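Local structure of conserved hypothetical protein (Streptococcus pneumoniae, 4QDY) at residues V16-R21 and V61-T66; S30-E35 and Q93-K98; V135-D140 and L180-T185; I150-P155 and V168-I173; E158-N163 and V193-V198. The protein is of unknown function but carries two YbbR-like domains and may, like related YbbR proteins, regulate a membrane-bound diadenylate cyclase. All blocks are in the same frame, centred on the assembly; numbering follows the deposited sequence.

Contact 1: V16-R21 and V61-T66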
# COMPACT_ATOMS: atom_id res chain seq x y z
N VAL A 16 -7.30 -9.59 2.00
CA VAL A 16 -7.38 -10.00 0.59
C VAL A 16 -6.53 -9.02 -0.24
O VAL A 16 -6.91 -7.85 -0.35
CB VAL A 16 -8.83 -10.12 0.06
CG1 VAL A 16 -8.86 -10.68 -1.35
CG2 VAL A 16 -9.68 -10.99 0.98
N PRO A 17 -5.38 -9.45 -0.81
CA PRO A 17 -4.56 -8.50 -1.59
C PRO A 17 -5.15 -8.22 -2.97
O PRO A 17 -5.77 -9.11 -3.56
CB PRO A 17 -3.21 -9.22 -1.70
CG PRO A 17 -3.52 -10.66 -1.58
CD PRO A 17 -4.77 -10.79 -0.76
N ILE A 18 -4.95 -6.99 -3.47
CA ILE A 18 -5.46 -6.54 -4.77
C ILE A 18 -4.40 -6.77 -5.86
O ILE A 18 -3.24 -6.37 -5.68
CB ILE A 18 -5.87 -5.03 -4.72
CG1 ILE A 18 -6.69 -4.69 -3.45
CG2 ILE A 18 -6.61 -4.62 -6.01
CD1 ILE A 18 -6.82 -3.19 -3.15
N ASP A 19 -4.80 -7.39 -6.98
CA ASP A 19 -3.88 -7.63 -8.09
C ASP A 19 -4.07 -6.48 -9.09
O ASP A 19 -4.96 -6.51 -9.94
CB ASP A 19 -4.12 -9.02 -8.72
CG ASP A 19 -3.00 -9.52 -9.62
OD1 ASP A 19 -2.57 -8.75 -10.52
OD2 ASP A 19 -2.60 -10.69 -9.48
N ILE A 20 -3.25 -5.44 -8.93
CA ILE A 20 -3.30 -4.23 -9.74
C ILE A 20 -2.43 -4.39 -10.99
O ILE A 20 -1.23 -4.61 -10.88
CB ILE A 20 -2.86 -3.00 -8.91
CG1 ILE A 20 -3.76 -2.83 -7.66
CG2 ILE A 20 -2.85 -1.73 -9.77
CD1 ILE A 20 -3.35 -1.79 -6.69
N ARG A 21 -3.06 -4.25 -12.18
CA ARG A 21 -2.38 -4.31 -13.47
C ARG A 21 -2.05 -2.88 -13.92
O ARG A 21 -2.94 -2.04 -14.02
CB ARG A 21 -3.24 -5.05 -14.52
CG ARG A 21 -2.58 -5.12 -15.90
CD ARG A 21 -3.41 -5.89 -16.91
NE ARG A 21 -2.83 -5.81 -18.25
CZ ARG A 21 -1.92 -6.65 -18.74
NH1 ARG A 21 -1.48 -7.66 -18.00
NH2 ARG A 21 -1.45 -6.49 -19.97
N VAL A 61 -9.10 -10.51 -6.29
CA VAL A 61 -9.61 -9.15 -6.47
C VAL A 61 -8.57 -8.41 -7.33
O VAL A 61 -7.38 -8.41 -7.01
CB VAL A 61 -9.99 -8.41 -5.16
CG1 VAL A 61 -8.83 -8.32 -4.18
CG2 VAL A 61 -10.58 -7.03 -5.45
N THR A 62 -9.02 -7.86 -8.47
CA THR A 62 -8.15 -7.18 -9.42
C THR A 62 -8.59 -5.73 -9.69
O THR A 62 -9.72 -5.35 -9.41
CB THR A 62 -8.09 -7.94 -10.77
OG1 THR A 62 -9.40 -8.00 -11.35
CG2 THR A 62 -7.52 -9.35 -10.63
N ALA A 63 -7.65 -4.94 -10.24
CA ALA A 63 -7.79 -3.55 -10.67
C ALA A 63 -6.93 -3.31 -11.90
O ALA A 63 -5.82 -3.85 -11.97
CB ALA A 63 -7.41 -2.60 -9.53
N ASP A 64 -7.44 -2.55 -12.88
CA ASP A 64 -6.71 -2.29 -14.13
C ASP A 64 -6.48 -0.78 -14.28
O ASP A 64 -7.43 -0.00 -14.24
CB ASP A 64 -7.49 -2.86 -15.33
CG ASP A 64 -6.76 -2.85 -16.66
OD1 ASP A 64 -5.53 -2.61 -16.67
OD2 ASP A 64 -7.41 -3.14 -17.69
N LEU A 65 -5.20 -0.38 -14.46
CA LEU A 65 -4.82 1.03 -14.59
C LEU A 65 -4.25 1.37 -15.98
O LEU A 65 -3.86 2.52 -16.20
CB LEU A 65 -3.76 1.40 -13.52
CG LEU A 65 -4.08 1.17 -12.03
CD1 LEU A 65 -2.91 1.59 -11.19
CD2 LEU A 65 -5.31 1.95 -11.59
N THR A 66 -4.20 0.38 -16.90
CA THR A 66 -3.64 0.51 -18.26
C THR A 66 -4.31 1.65 -19.07
O THR A 66 -3.59 2.38 -19.76
CB THR A 66 -3.78 -0.80 -19.04
OG1 THR A 66 -5.14 -1.24 -19.00
CG2 THR A 66 -2.86 -1.90 -18.51
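V61 meets V16, P17 and I18 where two parallel strands, 16-21 and 61-64, begin to pair. Its CG1 stands between the backbone N and the carbonyl carbon (chi1 57°), which turns that methyl to the CG1 of V16, 3.7 Å away. The carbonyl of V61 accepts from D19 N at 2.8 Å. T62 is on the other face: its CG2 lies 3.9 Å from D19 CB. A63 then bonds through both backbone groups, its N giving to D19 O at 3.1 Å and its O taking from R21 N at 2.8 Å, while its CB sits 4.1 Å from both I18 CG2 and I20 CG1. D64 runs alongside R21, pointing the same way, but R21 NE and D64 OD1 are 4.5 Å apart, beyond a salt bridge. L65 N still reaches R21 O, and its CD1 packs on I20 CG2. T66 gives both N and OG1 to D64 OD1, from one face of the carboxylate, in an Asx turn that ends the strand. The apolar face formed by I18, I20, V61 and A63 lies against L77 of strand 71-80 and I95 of strand 87-113. I20 N bonds E35 OE2 of the second subunit.

Contact 2: S30-E35 and Q93-K98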
# COMPACT_ATOMS: atom_id res chain seq x y z
N SER A 30 0.59 4.97 -5.70
CA SER A 30 0.44 5.09 -4.24
C SER A 30 -0.93 5.69 -3.85
O SER A 30 -1.68 6.12 -4.73
CB SER A 30 1.56 5.96 -3.66
OG SER A 30 1.50 7.29 -4.15
N GLY A 31 -1.22 5.72 -2.55
CA GLY A 31 -2.43 6.32 -2.00
C GLY A 31 -3.65 5.44 -1.82
O GLY A 31 -4.77 5.95 -1.75
N PHE A 32 -3.44 4.12 -1.69
CA PHE A 32 -4.50 3.12 -1.51
C PHE A 32 -4.09 2.06 -0.49
O PHE A 32 -2.90 1.85 -0.28
CB PHE A 32 -4.85 2.45 -2.86
CG PHE A 32 -3.66 1.88 -3.58
CD1 PHE A 32 -3.22 0.59 -3.31
CD2 PHE A 32 -2.96 2.63 -4.52
CE1 PHE A 32 -2.08 0.07 -3.94
CE2 PHE A 32 -1.83 2.11 -5.15
CZ PHE A 32 -1.40 0.84 -4.86
N ALA A 33 -5.08 1.36 0.10
CA ALA A 33 -4.82 0.27 1.04
C ALA A 33 -4.51 -1.00 0.27
O ALA A 33 -5.31 -1.41 -0.58
CB ALA A 33 -6.01 0.08 1.97
N SER A 34 -3.33 -1.59 0.52
CA SER A 34 -2.79 -2.79 -0.13
C SER A 34 -3.77 -3.97 -0.13
O SER A 34 -3.82 -4.72 -1.10
CB SER A 34 -1.51 -3.24 0.58
OG SER A 34 -1.74 -3.58 1.93
N GLU A 35 -4.52 -4.15 0.98
CA GLU A 35 -5.46 -5.26 1.13
C GLU A 35 -6.88 -4.77 1.42
O GLU A 35 -7.08 -3.69 1.96
CB GLU A 35 -5.00 -6.20 2.26
CG GLU A 35 -3.74 -6.98 1.92
CD GLU A 35 -3.23 -7.95 2.97
OE1 GLU A 35 -3.47 -7.72 4.18
OE2 GLU A 35 -2.53 -8.91 2.58
N GLN A 93 -15.33 -1.18 -2.54
CA GLN A 93 -15.61 -1.60 -3.92
C GLN A 93 -14.66 -0.91 -4.91
O GLN A 93 -14.37 -1.47 -5.97
CB GLN A 93 -17.07 -1.32 -4.33
CG GLN A 93 -18.16 -2.08 -3.55
CD GLN A 93 -18.53 -1.50 -2.20
OE1 GLN A 93 -17.68 -1.14 -1.37
NE2 GLN A 93 -19.82 -1.46 -1.93
N LYS A 94 -14.21 0.32 -4.58
CA LYS A 94 -13.30 1.12 -5.40
C LYS A 94 -12.10 1.58 -4.58
O LYS A 94 -12.22 1.82 -3.37
CB LYS A 94 -14.03 2.34 -6.00
CG LYS A 94 -15.19 2.01 -6.93
CD LYS A 94 -15.86 3.26 -7.48
CE LYS A 94 -17.00 2.92 -8.41
NZ LYS A 94 -17.65 4.13 -8.97
N ILE A 95 -10.93 1.72 -5.23
CA ILE A 95 -9.70 2.19 -4.57
C ILE A 95 -9.23 3.48 -5.27
O ILE A 95 -9.43 3.63 -6.47
CB ILE A 95 -8.56 1.12 -4.52
CG1 ILE A 95 -8.06 0.70 -5.93
CG2 ILE A 95 -8.98 -0.08 -3.66
CD1 ILE A 95 -6.76 -0.14 -5.97
N THR A 96 -8.61 4.40 -4.51
CA THR A 96 -8.09 5.67 -5.03
C THR A 96 -6.59 5.50 -5.29
O THR A 96 -5.84 5.17 -4.37
CB THR A 96 -8.39 6.82 -4.05
OG1 THR A 96 -9.79 6.85 -3.80
CG2 THR A 96 -7.91 8.18 -4.58
N VAL A 97 -6.16 5.70 -6.54
CA VAL A 97 -4.77 5.52 -6.93
C VAL A 97 -4.20 6.83 -7.50
O VAL A 97 -4.83 7.46 -8.36
CB VAL A 97 -4.62 4.36 -7.96
CG1 VAL A 97 -3.16 4.11 -8.31
CG2 VAL A 97 -5.26 3.07 -7.46
N LYS A 98 -2.99 7.21 -7.03
CA LYS A 98 -2.22 8.36 -7.52
C LYS A 98 -1.17 7.84 -8.50
O LYS A 98 -0.14 7.31 -8.08
CB LYS A 98 -1.59 9.16 -6.35
CG LYS A 98 -0.76 10.37 -6.80
CD LYS A 98 0.00 11.01 -5.65
CE LYS A 98 0.90 12.13 -6.12
NZ LYS A 98 1.67 12.72 -5.00
O HOH W 1 2.27 8.03 -7.00
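S30 and K98 pair by a backbone bond from K98 N to S30 O, 2.9 Å long and nearly straight (164°). The return bond, S30 N to K98 O, is weak at 3.4 Å. A water lies 2.7 Å from K98 O, apparently donating to it, and 3.0 Å from S30 OG, bridging the side chain of one segment to the backbone of the other. The backbones of I95 and V97 bond V75 and I73 of strand 71-80, while T96 O faces F32. G31 takes backbone angles (92°/24°) that favour glycine and bends the chain out of pairing. The F32 ring presents an edge in plane with T96 O, and its CD2 comes 3.8 Å from V97 CG2. F32 CB lies 4.3 Å from I95 CB. The K98 chain extends away, and its NZ makes long, weak ion pairs with D140 and E142. The chemistry thus changes along the contact: one firm backbone bond at S30, with a weak partner and a probable water bridge beside it, then apolar packing by F32, so S30 to F32 are held against the strand without continuous pairing.

Contact 3: V135-D140 and L180-T185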
# COMPACT_ATOMS: atom_id res chain seq x y z
N VAL A 135 22.10 5.79 -1.38
CA VAL A 135 20.88 5.01 -1.60
C VAL A 135 20.12 5.58 -2.81
O VAL A 135 20.22 6.77 -3.11
CB VAL A 135 19.93 4.90 -0.37
CG1 VAL A 135 20.58 4.10 0.76
CG2 VAL A 135 19.45 6.26 0.13
N SER A 136 19.36 4.71 -3.50
CA SER A 136 18.52 5.07 -4.64
C SER A 136 17.06 5.09 -4.21
O SER A 136 16.61 4.17 -3.52
CB SER A 136 18.73 4.11 -5.80
OG SER A 136 17.87 4.40 -6.89
N ILE A 137 16.33 6.14 -4.60
CA ILE A 137 14.93 6.28 -4.24
C ILE A 137 14.09 6.32 -5.52
O ILE A 137 14.39 7.08 -6.43
CB ILE A 137 14.65 7.54 -3.35
CG1 ILE A 137 15.54 7.60 -2.08
CG2 ILE A 137 13.19 7.64 -2.97
CD1 ILE A 137 16.95 8.18 -2.23
N THR A 138 13.04 5.49 -5.57
CA THR A 138 12.10 5.41 -6.68
C THR A 138 10.73 5.88 -6.18
O THR A 138 10.27 5.40 -5.13
CB THR A 138 12.08 3.99 -7.27
OG1 THR A 138 13.41 3.58 -7.58
CG2 THR A 138 11.21 3.90 -8.52
N SER A 139 10.10 6.82 -6.90
CA SER A 139 8.79 7.39 -6.59
C SER A 139 8.31 8.25 -7.77
O SER A 139 8.88 8.16 -8.86
CB SER A 139 8.85 8.22 -5.30
OG SER A 139 7.57 8.66 -4.89
N ASP A 140 7.25 9.06 -7.56
CA ASP A 140 6.78 10.01 -8.56
C ASP A 140 7.64 11.28 -8.41
O ASP A 140 8.28 11.43 -7.37
CB ASP A 140 5.27 10.28 -8.41
CG ASP A 140 4.81 10.75 -7.04
OD1 ASP A 140 5.28 11.81 -6.58
OD2 ASP A 140 3.90 10.11 -6.47
N LEU A 180 7.36 9.56 3.32
CA LEU A 180 6.81 9.75 1.97
C LEU A 180 6.68 8.42 1.20
O LEU A 180 7.52 7.53 1.39
CB LEU A 180 7.71 10.71 1.18
CG LEU A 180 7.88 12.14 1.75
CD1 LEU A 180 8.96 12.88 1.01
CD2 LEU A 180 6.58 12.93 1.71
N PRO A 181 5.65 8.27 0.32
CA PRO A 181 5.51 7.02 -0.45
C PRO A 181 6.61 6.91 -1.52
O PRO A 181 6.53 7.52 -2.59
CB PRO A 181 4.11 7.11 -1.06
CG PRO A 181 3.80 8.55 -1.10
CD PRO A 181 4.57 9.23 -0.01
N ALA A 182 7.66 6.15 -1.19
CA ALA A 182 8.83 5.94 -2.03
C ALA A 182 9.48 4.58 -1.76
O ALA A 182 9.43 4.09 -0.63
CB ALA A 182 9.83 7.05 -1.79
N VAL A 183 10.11 4.00 -2.80
CA VAL A 183 10.81 2.71 -2.73
C VAL A 183 12.32 3.00 -2.68
O VAL A 183 12.86 3.60 -3.61
CB VAL A 183 10.42 1.79 -3.92
CG1 VAL A 183 11.15 0.45 -3.84
CG2 VAL A 183 8.91 1.57 -3.98
N ILE A 184 12.98 2.59 -1.60
CA ILE A 184 14.41 2.84 -1.40
C ILE A 184 15.20 1.56 -1.68
O ILE A 184 14.78 0.48 -1.28
CB ILE A 184 14.67 3.39 0.03
CG1 ILE A 184 13.73 4.59 0.32
CG2 ILE A 184 16.16 3.77 0.23
CD1 ILE A 184 13.75 5.11 1.69
N THR A 185 16.35 1.70 -2.37
CA THR A 185 17.25 0.60 -2.70
C THR A 185 18.68 1.00 -2.26
O THR A 185 19.22 1.98 -2.78
CB THR A 185 17.15 0.24 -4.19
OG1 THR A 185 15.78 0.01 -4.52
CG2 THR A 185 17.97 -1.00 -4.54
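S139 meets P181 at a flat peptide group: its OG gives a hydrogen bond to P181 O, 2.8 Å away and in the plane of that carbonyl. The OG is anti to the S139 backbone N (chi1 -173°), which swings it over to segment 180-185. The same hydroxyl also bonds T143 OG1, in the helix that D140 caps. The remaining flat groups are the peptides of an antiparallel pairing. S136 and T185 form one hydrogen-bonded pair, with S136 N to T185 O at 2.8 Å and T185 N to S136 O at 2.7 Å. T138 and V183 form the next, T138 N to V183 O and V183 N to T138 O, both 2.7 Å. Between them I137 faces I184 as a non-hydrogen-bonded pair, CG1 to CG1 at 4.3 Å, and I137 CG2 reaches A182 CB at 3.6 Å. V135 CB packs near I184 CG2, and L170 of strand 164-173 touches both residues. On the opposite face stand S136, T138, V183 and T185, more open than the isoleucines. The result is a two-faced strand pair: four backbone bonds fix the register, isoleucines and V135 join the core, and at S139 a side-chain hydroxyl takes over, tying the chain to the start of helix 141-145.

Contact 4: I150-P155 and V168-I173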
# COMPACT_ATOMS: atom_id res chain seq x y z
N ILE A 150 16.95 10.85 4.28
CA ILE A 150 16.75 9.40 4.33
C ILE A 150 17.13 9.00 5.75
O ILE A 150 18.19 9.39 6.22
CB ILE A 150 17.54 8.64 3.22
CG1 ILE A 150 17.31 9.22 1.80
CG2 ILE A 150 17.31 7.12 3.28
CD1 ILE A 150 15.85 9.23 1.26
N ILE A 151 16.24 8.28 6.45
CA ILE A 151 16.52 7.93 7.84
C ILE A 151 16.66 6.41 8.00
O ILE A 151 15.91 5.63 7.41
CB ILE A 151 15.48 8.49 8.84
CG1 ILE A 151 14.03 8.01 8.53
CG2 ILE A 151 15.57 10.02 8.91
CD1 ILE A 151 12.96 8.31 9.60
N ALA A 152 17.66 6.01 8.80
CA ALA A 152 17.94 4.63 9.18
C ALA A 152 17.45 4.44 10.61
O ALA A 152 18.23 4.46 11.57
CB ALA A 152 19.42 4.32 9.02
N VAL A 153 16.12 4.35 10.75
CA VAL A 153 15.39 4.27 12.01
C VAL A 153 15.52 2.83 12.60
O VAL A 153 15.30 1.84 11.91
CB VAL A 153 13.90 4.70 11.84
CG1 VAL A 153 13.19 3.95 10.71
CG2 VAL A 153 13.12 4.62 13.15
N LEU A 154 15.88 2.77 13.90
CA LEU A 154 16.01 1.53 14.68
C LEU A 154 14.62 0.93 14.92
O LEU A 154 13.72 1.67 15.34
CB LEU A 154 16.73 1.84 16.02
CG LEU A 154 16.85 0.72 17.07
CD1 LEU A 154 17.79 -0.38 16.62
CD2 LEU A 154 17.35 1.27 18.38
N PRO A 155 14.39 -0.39 14.66
CA PRO A 155 13.06 -0.97 14.89
C PRO A 155 12.60 -0.79 16.34
O PRO A 155 13.41 -0.90 17.26
CB PRO A 155 13.25 -2.45 14.54
CG PRO A 155 14.41 -2.47 13.62
CD PRO A 155 15.32 -1.41 14.13
N VAL A 168 18.56 -2.18 9.96
CA VAL A 168 17.55 -1.18 10.27
C VAL A 168 16.91 -0.71 8.95
O VAL A 168 17.64 -0.49 7.98
CB VAL A 168 18.08 0.02 11.12
CG1 VAL A 168 18.51 -0.43 12.51
CG2 VAL A 168 19.21 0.77 10.41
N PRO A 169 15.57 -0.56 8.87
CA PRO A 169 14.95 -0.12 7.61
C PRO A 169 15.26 1.34 7.27
O PRO A 169 15.52 2.15 8.17
CB PRO A 169 13.46 -0.30 7.86
CG PRO A 169 13.30 -0.20 9.33
CD PRO A 169 14.54 -0.80 9.91
N LEU A 170 15.23 1.67 5.97
CA LEU A 170 15.46 3.01 5.46
C LEU A 170 14.14 3.64 5.03
O LEU A 170 13.36 3.00 4.31
CB LEU A 170 16.47 2.99 4.29
CG LEU A 170 17.93 2.71 4.65
CD1 LEU A 170 18.71 2.25 3.44
CD2 LEU A 170 18.60 3.91 5.30
N GLN A 171 13.87 4.88 5.49
CA GLN A 171 12.66 5.65 5.18
C GLN A 171 13.00 7.02 4.61
O GLN A 171 13.98 7.64 5.03
CB GLN A 171 11.78 5.83 6.44
CG GLN A 171 11.17 4.55 7.00
CD GLN A 171 10.33 4.80 8.23
OE1 GLN A 171 10.64 5.65 9.08
NE2 GLN A 171 9.29 4.01 8.40
N ALA A 172 12.17 7.51 3.67
CA ALA A 172 12.32 8.82 3.05
C ALA A 172 11.35 9.80 3.68
O ALA A 172 10.14 9.57 3.64
CB ALA A 172 12.10 8.73 1.54
N ILE A 173 11.86 10.86 4.33
CA ILE A 173 11.01 11.84 5.02
C ILE A 173 11.23 13.25 4.45
O ILE A 173 12.26 13.53 3.83
CB ILE A 173 11.23 11.84 6.57
CG1 ILE A 173 12.66 12.28 6.97
CG2 ILE A 173 10.84 10.48 7.19
CD1 ILE A 173 12.86 12.62 8.46
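A152 lies at the apolar centre, where its CB is 3.8 Å from both V168 CG2 and L170 CD2. I150 adds to this face: its CG2 meets L170 CD2 at 4.0 Å with the side chains crossing at about a right angle, and its CD1 bends across to A172 CB at 3.8 Å. Farther along, V168 CG1 packs on P155 CD, again at about a right angle. The other face of the strands carries I151. A chi1 of 58° holds I151 CG1 close to its own main chain, where it touches Q171 CB, and sends CG2 to I173 CD1, 3.8 Å away. The polar edge begins here: the extended Q171 brings OE1 against V153 CG1 and I151 CD1, a contact of an amide oxygen with methyl groups and not a hydrogen bond. In the backbone, I151 N gives to Q171 O at 2.7 Å and Q171 N to I151 O at 2.9 Å. V153 N to P169 O is a weak bond. Strand 149-153 bonds strand 87-113 along its other edge, and P169 touches T96 of the second subunit. The arrangement is an antiparallel beta hairpin, strands 149-153 and 164-173, with a buried face turned to the core of the second YbbR-like domain.

Contact 5: E158-N163 and V193-V198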
# COMPACT_ATOMS: atom_id res chain seq x y z
N GLU A 158 13.56 -3.23 19.07
CA GLU A 158 14.97 -3.29 19.45
C GLU A 158 15.31 -2.29 20.57
O GLU A 158 14.71 -1.21 20.64
CB GLU A 158 15.88 -3.01 18.24
CG GLU A 158 15.75 -3.99 17.08
CD GLU A 158 16.20 -5.43 17.30
OE1 GLU A 158 16.96 -5.69 18.26
OE2 GLU A 158 15.83 -6.28 16.47
N ARG A 159 16.29 -2.66 21.42
CA ARG A 159 16.77 -1.85 22.55
C ARG A 159 18.30 -1.75 22.55
O ARG A 159 18.98 -2.72 22.21
CB ARG A 159 16.31 -2.46 23.90
CG ARG A 159 14.80 -2.46 24.16
CD ARG A 159 14.23 -1.08 24.43
NE ARG A 159 12.80 -1.12 24.75
CZ ARG A 159 11.83 -1.01 23.85
NH1 ARG A 159 12.12 -0.86 22.56
NH2 ARG A 159 10.56 -1.06 24.23
N ILE A 160 18.84 -0.58 22.95
CA ILE A 160 20.28 -0.34 23.03
C ILE A 160 20.69 -0.54 24.50
O ILE A 160 20.45 0.33 25.35
CB ILE A 160 20.71 1.05 22.46
CG1 ILE A 160 20.20 1.31 21.01
CG2 ILE A 160 22.22 1.30 22.60
CD1 ILE A 160 20.73 0.36 19.86
N THR A 161 21.27 -1.72 24.80
CA THR A 161 21.73 -2.10 26.15
C THR A 161 23.27 -2.20 26.16
O THR A 161 23.87 -2.46 27.21
CB THR A 161 21.07 -3.42 26.58
OG1 THR A 161 21.42 -4.45 25.66
CG2 THR A 161 19.56 -3.32 26.70
N GLY A 162 23.87 -1.98 25.00
CA GLY A 162 25.31 -2.02 24.78
C GLY A 162 25.63 -1.84 23.31
O GLY A 162 24.82 -1.28 22.57
N ASN A 163 26.82 -2.33 22.87
CA ASN A 163 27.24 -2.25 21.47
C ASN A 163 26.28 -3.07 20.61
O ASN A 163 26.12 -4.27 20.83
CB ASN A 163 28.69 -2.71 21.28
CG ASN A 163 29.75 -1.81 21.90
OD1 ASN A 163 29.48 -0.72 22.40
ND2 ASN A 163 31.00 -2.25 21.82
N VAL A 193 26.18 0.61 16.62
CA VAL A 193 26.14 1.56 17.73
C VAL A 193 27.27 1.24 18.71
O VAL A 193 27.33 0.13 19.24
CB VAL A 193 24.75 1.58 18.44
CG1 VAL A 193 24.72 2.60 19.57
CG2 VAL A 193 23.63 1.87 17.45
N THR A 194 28.15 2.22 18.95
CA THR A 194 29.25 2.15 19.91
C THR A 194 28.73 2.80 21.19
O THR A 194 28.14 3.88 21.12
CB THR A 194 30.52 2.79 19.33
OG1 THR A 194 30.89 2.09 18.15
CG2 THR A 194 31.69 2.79 20.31
N THR A 195 28.90 2.14 22.35
CA THR A 195 28.38 2.66 23.61
C THR A 195 29.41 2.66 24.74
O THR A 195 30.28 1.79 24.80
CB THR A 195 27.16 1.85 24.08
OG1 THR A 195 27.54 0.48 24.26
CG2 THR A 195 25.97 1.95 23.14
N LYS A 196 29.27 3.64 25.65
CA LYS A 196 30.06 3.82 26.86
C LYS A 196 29.15 3.65 28.08
O LYS A 196 28.06 4.22 28.10
CB LYS A 196 30.76 5.20 26.86
N PRO A 197 29.53 2.83 29.10
CA PRO A 197 28.64 2.64 30.25
C PRO A 197 28.80 3.77 31.27
O PRO A 197 29.77 3.79 32.04
CB PRO A 197 29.06 1.28 30.82
CG PRO A 197 30.33 0.89 30.08
CD PRO A 197 30.77 2.05 29.25
N VAL A 198 27.84 4.73 31.25
CA VAL A 198 27.68 5.95 32.08
C VAL A 198 28.82 6.10 33.11
O VAL A 198 29.09 7.21 33.58
CB VAL A 198 26.31 5.97 32.82
CG1 VAL A 198 25.16 6.16 31.85
CG2 VAL A 198 26.11 4.72 33.69
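N163 and T194 approach with CA atoms 5.1 Å apart, the backbones meeting at this one place, where N163 CA lies 3.3 Å from V193 O in a CA-H...O contact. The amide of N163 does most of the polar work. Its OD1 accepts from T195 N and from T195 OG1, both at 2.9 Å, and the two donors come from opposite faces of the amide plane, so one oxygen is gripped on two sides and the rotation of the amide is restrained. In T195 a chi1 of 59° keeps OG1 near its own backbone, so that hydroxyl and peptide N-H bear on the same acceptor. T195 CG2 also lies 3.5 Å from G162 O. Behind this polar grip is a small apolar patch: I160 CG2 touches T195 CG2 at 3.8 Å, and I160 CD1 touches V193 CG2 at 4.1 Å. Segment 158-163 belongs to the loop joining strands 149-153 and 164-173, and it lies against strand 183-196 close to its end. I160 also packs on L154 and bonds Q118 and D120 through its backbone, while V193 pairs with Y164 of strand 164-173 and T194 bonds E126 and N127 of strand 124-130.

Overall arrangement
Contacts 1 and 2 share the first YbbR-like range and touch directly, I20 CD1 against F32 CE1 at 3.6 Å, with centres 10 Å apart. Contacts 3 and 4 lie together in the second YbbR-like domain, centres 12 Å apart, joined by I184 packing on the L170 strand and a probable hydrogen bond from L180 N to A172 O. Strand 87-113 runs between the two ranges; K98 and D140, and S30 and P181, bring contacts 2 and 3 together. Contact 5 lies at the far end, its centre 45 Å from that of contact 1, and meets contact 4 through L154 and I160. Contacts 1, 2 and 4 also reach the second subunit. Bound PEG, probably from crystallisation, lies near G31 and near P181.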